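Local coordinates for protein Old Yellow Enzyme (Pichia, PDB 6AGZ) that probably reduces the carbon-carbon double bond of enone compounds asymmetrically, as a flavin mononucleotide-dependent old yellow enzyme built on a TIM barrel, at residues A[343-346]-A[347-351]. Numbering follows the deposited sequence.
Sequences SRYF and TSNPD. With FMN (flavin mononucleotide), chain C.
The Phe346 ring turns an edge to the backbone O of Pro350, whereas the O of Asn349 approaches it obliquely, 3.5 Å from Phe346 CD1. Elsewhere this ring meets that of Phe31, and Leu352 and Pro353 of helix 352-358 pack on it. The guanidinium of Arg344 has the flavin mononucleotide phosphate at its edge, FMN O1P lying in its plane, and the ring of Tyr345 stands edge-to-face with Tyr365. Two phosphate oxygens share the arginine side chain: NE of Arg344 donates to FMN O3P (2.9 Å) and NH2 of Arg344 to FMN O1P (3.0 Å, 169° at the hydrogen). The bend at chi3 (-77°) swings the guanidinium back to the phosphate, whose O3P also takes the backbone N-H of Arg344 at 2.9 Å. O3P is thus gripped twice by one residue, while the N-H of Ser343 reaches FMN O2P (2.9 Å). An alanine in place of Arg344 would probably leave the phosphate its backbone donors but deprive O1P and O3P of the guanidinium bonds and of the nearby positive charge. From Arg344 the chain coils into the short helix 344-348. Thr347 N donates to Ser343 O (3.2 Å), closing a turn. With chi1 at 65°, Thr347 turns OG1 back over the preceding turn, where the hydroxyl donates to Arg344 O in a very short bond of 2.5 Å. Ser343 OG bonds instead to Thr34, and Ser348 OG to Thr363 O. Just after the eighth barrel strand, 338-341, the N-H groups of Ser343 and Arg344 at the helix N-terminus join Gly318 N, beyond strand 313-316, in the phosphate site at the C-terminal ends of the last two strands, characteristic of flavin mononucleotide-binding TIM barrels.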
ATOM      1  N   SER A 343     -22.560   8.812 -10.331  1.00 15.73           N
ATOM      2  CA  SER A 343     -23.615   7.825 -10.543  1.00 16.92           C
ATOM      3  C   SER A 343     -24.987   8.327 -10.106  1.00 17.06           C
ATOM      4  O   SER A 343     -25.917   8.383 -10.917  1.00 17.11           O
ATOM      5  CB  SER A 343     -23.274   6.527  -9.798  1.00 17.35           C
ATOM      6  OG  SER A 343     -24.401   5.670  -9.720  1.00 16.90           O
ATOM      7  N   ARG A 344     -25.128   8.701  -8.831  1.00 17.41           N
ATOM      8  CA  ARG A 344     -26.450   8.989  -8.284  1.00 17.47           C
ATOM      9  C   ARG A 344     -27.088  10.200  -8.956  1.00 16.06           C
ATOM     10  O   ARG A 344     -28.291  10.195  -9.242  1.00 14.40           O
ATOM     11  CB  ARG A 344     -26.358   9.185  -6.770  1.00 18.06           C
ATOM     12  CG  ARG A 344     -26.226   7.874  -6.005  1.00 17.12           C
ATOM     13  CD  ARG A 344     -25.996   8.085  -4.517  1.00 17.66           C
ATOM     14  NE  ARG A 344     -24.618   8.468  -4.219  1.00 18.72           N
ATOM     15  CZ  ARG A 344     -24.113   8.531  -2.990  1.00 20.08           C
ATOM     16  NH1 ARG A 344     -24.871   8.233  -1.944  1.00 20.57           N
ATOM     17  NH2 ARG A 344     -22.849   8.888  -2.808  1.00 20.37           N
ATOM     18  N   TYR A 345     -26.302  11.241  -9.227  1.00 16.92           N
ATOM     19  CA  TYR A 345     -26.848  12.402  -9.917  1.00 17.96           C
ATOM     20  C   TYR A 345     -27.055  12.157 -11.405  1.00 17.00           C
ATOM     21  O   TYR A 345     -27.861  12.857 -12.026  1.00 19.01           O
ATOM     22  CB  TYR A 345     -25.950  13.621  -9.706  1.00 19.07           C
ATOM     23  CG  TYR A 345     -26.193  14.301  -8.380  1.00 21.36           C
ATOM     24  CD1 TYR A 345     -27.331  15.068  -8.173  1.00 22.27           C
ATOM     25  CD2 TYR A 345     -25.291  14.170  -7.334  1.00 22.74           C
ATOM     26  CE1 TYR A 345     -27.565  15.688  -6.963  1.00 24.05           C
ATOM     27  CE2 TYR A 345     -25.516  14.788  -6.118  1.00 24.21           C
ATOM     28  CZ  TYR A 345     -26.653  15.545  -5.939  1.00 25.17           C
ATOM     29  OH  TYR A 345     -26.879  16.162  -4.730  1.00 27.74           O
ATOM     30  N   PHE A 346     -26.357  11.183 -11.990  1.00 15.49           N
ATOM     31  CA  PHE A 346     -26.607  10.849 -13.387  1.00 14.76           C
ATOM     32  C   PHE A 346     -27.956  10.164 -13.560  1.00 14.32           C
ATOM     33  O   PHE A 346     -28.557  10.241 -14.638  1.00 14.00           O
ATOM     34  CB  PHE A 346     -25.484   9.966 -13.927  1.00 15.35           C
ATOM     35  CG  PHE A 346     -24.991  10.373 -15.287  1.00 15.81           C
ATOM     36  CD1 PHE A 346     -25.878  10.768 -16.275  1.00 16.84           C
ATOM     37  CD2 PHE A 346     -23.635  10.370 -15.575  1.00 14.39           C
ATOM     38  CE1 PHE A 346     -25.421  11.147 -17.525  1.00 17.17           C
ATOM     39  CE2 PHE A 346     -23.173  10.747 -16.823  1.00 14.82           C
ATOM     40  CZ  PHE A 346     -24.069  11.135 -17.799  1.00 15.39           C
ATOM     41  N   THR A 347     -28.450   9.499 -12.512  1.00 15.12           N
ATOM     42  CA  THR A 347     -29.755   8.849 -12.595  1.00 14.98           C
ATOM     43  C   THR A 347     -30.877   9.872 -12.723  1.00 14.66           C
ATOM     44  O   THR A 347     -31.850   9.647 -13.453  1.00 13.85           O
ATOM     45  CB  THR A 347     -29.984   7.964 -11.369  1.00 15.38           C
ATOM     46  OG1 THR A 347     -30.054   8.779 -10.191  1.00 15.35           O
ATOM     47  CG2 THR A 347     -28.852   6.956 -11.218  1.00 13.15           C
ATOM     48  N   SER A 348     -30.766  10.999 -12.022  1.00 14.94           N
ATOM     49  CA  SER A 348     -31.806  12.017 -12.006  1.00 15.66           C
ATOM     50  C   SER A 348     -31.516  13.177 -12.949  1.00 16.16           C
ATOM     51  O   SER A 348     -32.343  14.089 -13.065  1.00 15.79           O
ATOM     52  CB  SER A 348     -32.001  12.547 -10.583  1.00 16.81           C
ATOM     53  OG  SER A 348     -30.812  13.134 -10.085  1.00 17.83           O
ATOM     54  N   ASN A 349     -30.366  13.168 -13.621  1.00 15.87           N
ATOM     55  CA  ASN A 349     -29.979  14.220 -14.557  1.00 17.17           C
ATOM     56  C   ASN A 349     -29.512  13.567 -15.848  1.00 18.42           C
ATOM     57  O   ASN A 349     -28.318  13.275 -16.011  1.00 13.41           O
ATOM     58  CB  ASN A 349     -28.890  15.116 -13.969  1.00 17.26           C
ATOM     59  CG  ASN A 349     -29.335  15.824 -12.704  1.00 18.74           C
ATOM     60  OD1 ASN A 349     -29.278  15.268 -11.606  1.00 17.93           O
ATOM     61  ND2 ASN A 349     -29.782  17.063 -12.859  1.00 15.04           N
ATOM     62  N   PRO A 350     -30.426  13.312 -16.791  1.00 17.88           N
ATOM     63  CA  PRO A 350     -30.008  12.726 -18.072  1.00 18.15           C
ATOM     64  C   PRO A 350     -29.091  13.631 -18.873  1.00 18.66           C
ATOM     65  O   PRO A 350     -28.306  13.130 -19.688  1.00 19.65           O
ATOM     66  CB  PRO A 350     -31.337  12.479 -18.800  1.00 19.20           C
ATOM     67  CG  PRO A 350     -32.291  13.442 -18.188  1.00 19.89           C
ATOM     68  CD  PRO A 350     -31.878  13.553 -16.741  1.00 18.45           C
ATOM     69  N   ASP A 351     -29.163  14.947 -18.669  1.00 17.33           N
ATOM     70  CA  ASP A 351     -28.274  15.901 -19.319  1.00 14.81           C
ATOM     71  C   ASP A 351     -27.189  16.411 -18.375  1.00 17.01           C
ATOM     72  O   ASP A 351     -26.784  17.574 -18.463  1.00 17.23           O
ATOM     73  CB  ASP A 351     -29.084  17.065 -19.890  1.00 15.52           C
ATOM     74  CG  ASP A 351     -29.923  17.762 -18.839  1.00 19.11           C
ATOM     75  OD1 ASP A 351     -30.131  17.169 -17.759  1.00 18.50           O
ATOM     76  OD2 ASP A 351     -30.373  18.900 -19.089  1.00 16.45           O
TER
HETATM   77  N1  FMN C 501     -21.265   0.042  -8.691  1.00 14.92           N
HETATM   78  C2  FMN C 501     -20.845  -1.043  -9.437  1.00 15.35           C
HETATM   79  O2  FMN C 501     -19.642  -1.274  -9.563  1.00 14.37           O
HETATM   80  N3  FMN C 501     -21.768  -1.871 -10.041  1.00 15.65           N
HETATM   81  C4  FMN C 501     -23.115  -1.615  -9.902  1.00 17.33           C
HETATM   82  O4  FMN C 501     -23.945  -2.348 -10.437  1.00 20.38           O
HETATM   83  C4A FMN C 501     -23.539  -0.525  -9.152  1.00 16.41           C
HETATM   84  N5  FMN C 501     -24.884  -0.273  -9.015  1.00 17.72           N
HETATM   85  C5A FMN C 501     -25.313   0.808  -8.276  1.00 18.81           C
HETATM   86  C6  FMN C 501     -26.673   1.055  -8.142  1.00 20.06           C
HETATM   87  C7  FMN C 501     -27.114   2.142  -7.398  1.00 21.96           C
HETATM   88  C7M FMN C 501     -28.581   2.409  -7.257  1.00 22.69           C
HETATM   89  C8  FMN C 501     -26.194   2.983  -6.786  1.00 21.07           C
HETATM   90  C8M FMN C 501     -26.668   4.157  -5.982  1.00 22.50           C
HETATM   91  C9  FMN C 501     -24.835   2.733  -6.918  1.00 19.48           C
HETATM   92  C9A FMN C 501     -24.388   1.647  -7.665  1.00 17.80           C
HETATM   93  N10 FMN C 501     -23.034   1.393  -7.799  1.00 16.58           N
HETATM   94  C10 FMN C 501     -22.610   0.307  -8.543  1.00 15.61           C
HETATM   95  C1' FMN C 501     -22.028   2.302  -7.151  1.00 16.76           C
HETATM   96  C2' FMN C 501     -21.788   3.479  -8.101  1.00 17.21           C
HETATM   97  O2' FMN C 501     -21.246   2.995  -9.311  1.00 17.43           O
HETATM   98  C3' FMN C 501     -20.874   4.553  -7.515  1.00 17.00           C
HETATM   99  O3' FMN C 501     -19.588   4.022  -7.287  1.00 16.74           O
HETATM  100  C4' FMN C 501     -21.447   5.114  -6.217  1.00 17.18           C
HETATM  101  O4' FMN C 501     -22.813   5.417  -6.396  1.00 15.28           O
HETATM  102  C5' FMN C 501     -20.722   6.379  -5.778  1.00 17.70           C
HETATM  103  O5' FMN C 501     -20.748   7.326  -6.823  1.00 19.55           O
HETATM  104  P   FMN C 501     -21.661   8.645  -6.695  1.00 18.30           P
HETATM  105  O1P FMN C 501     -21.342   9.341  -5.393  1.00 21.30           O
HETATM  106  O2P FMN C 501     -21.375   9.580  -7.846  1.00 19.09           O
HETATM  107  O3P FMN C 501     -23.115   8.242  -6.724  1.00 16.81           O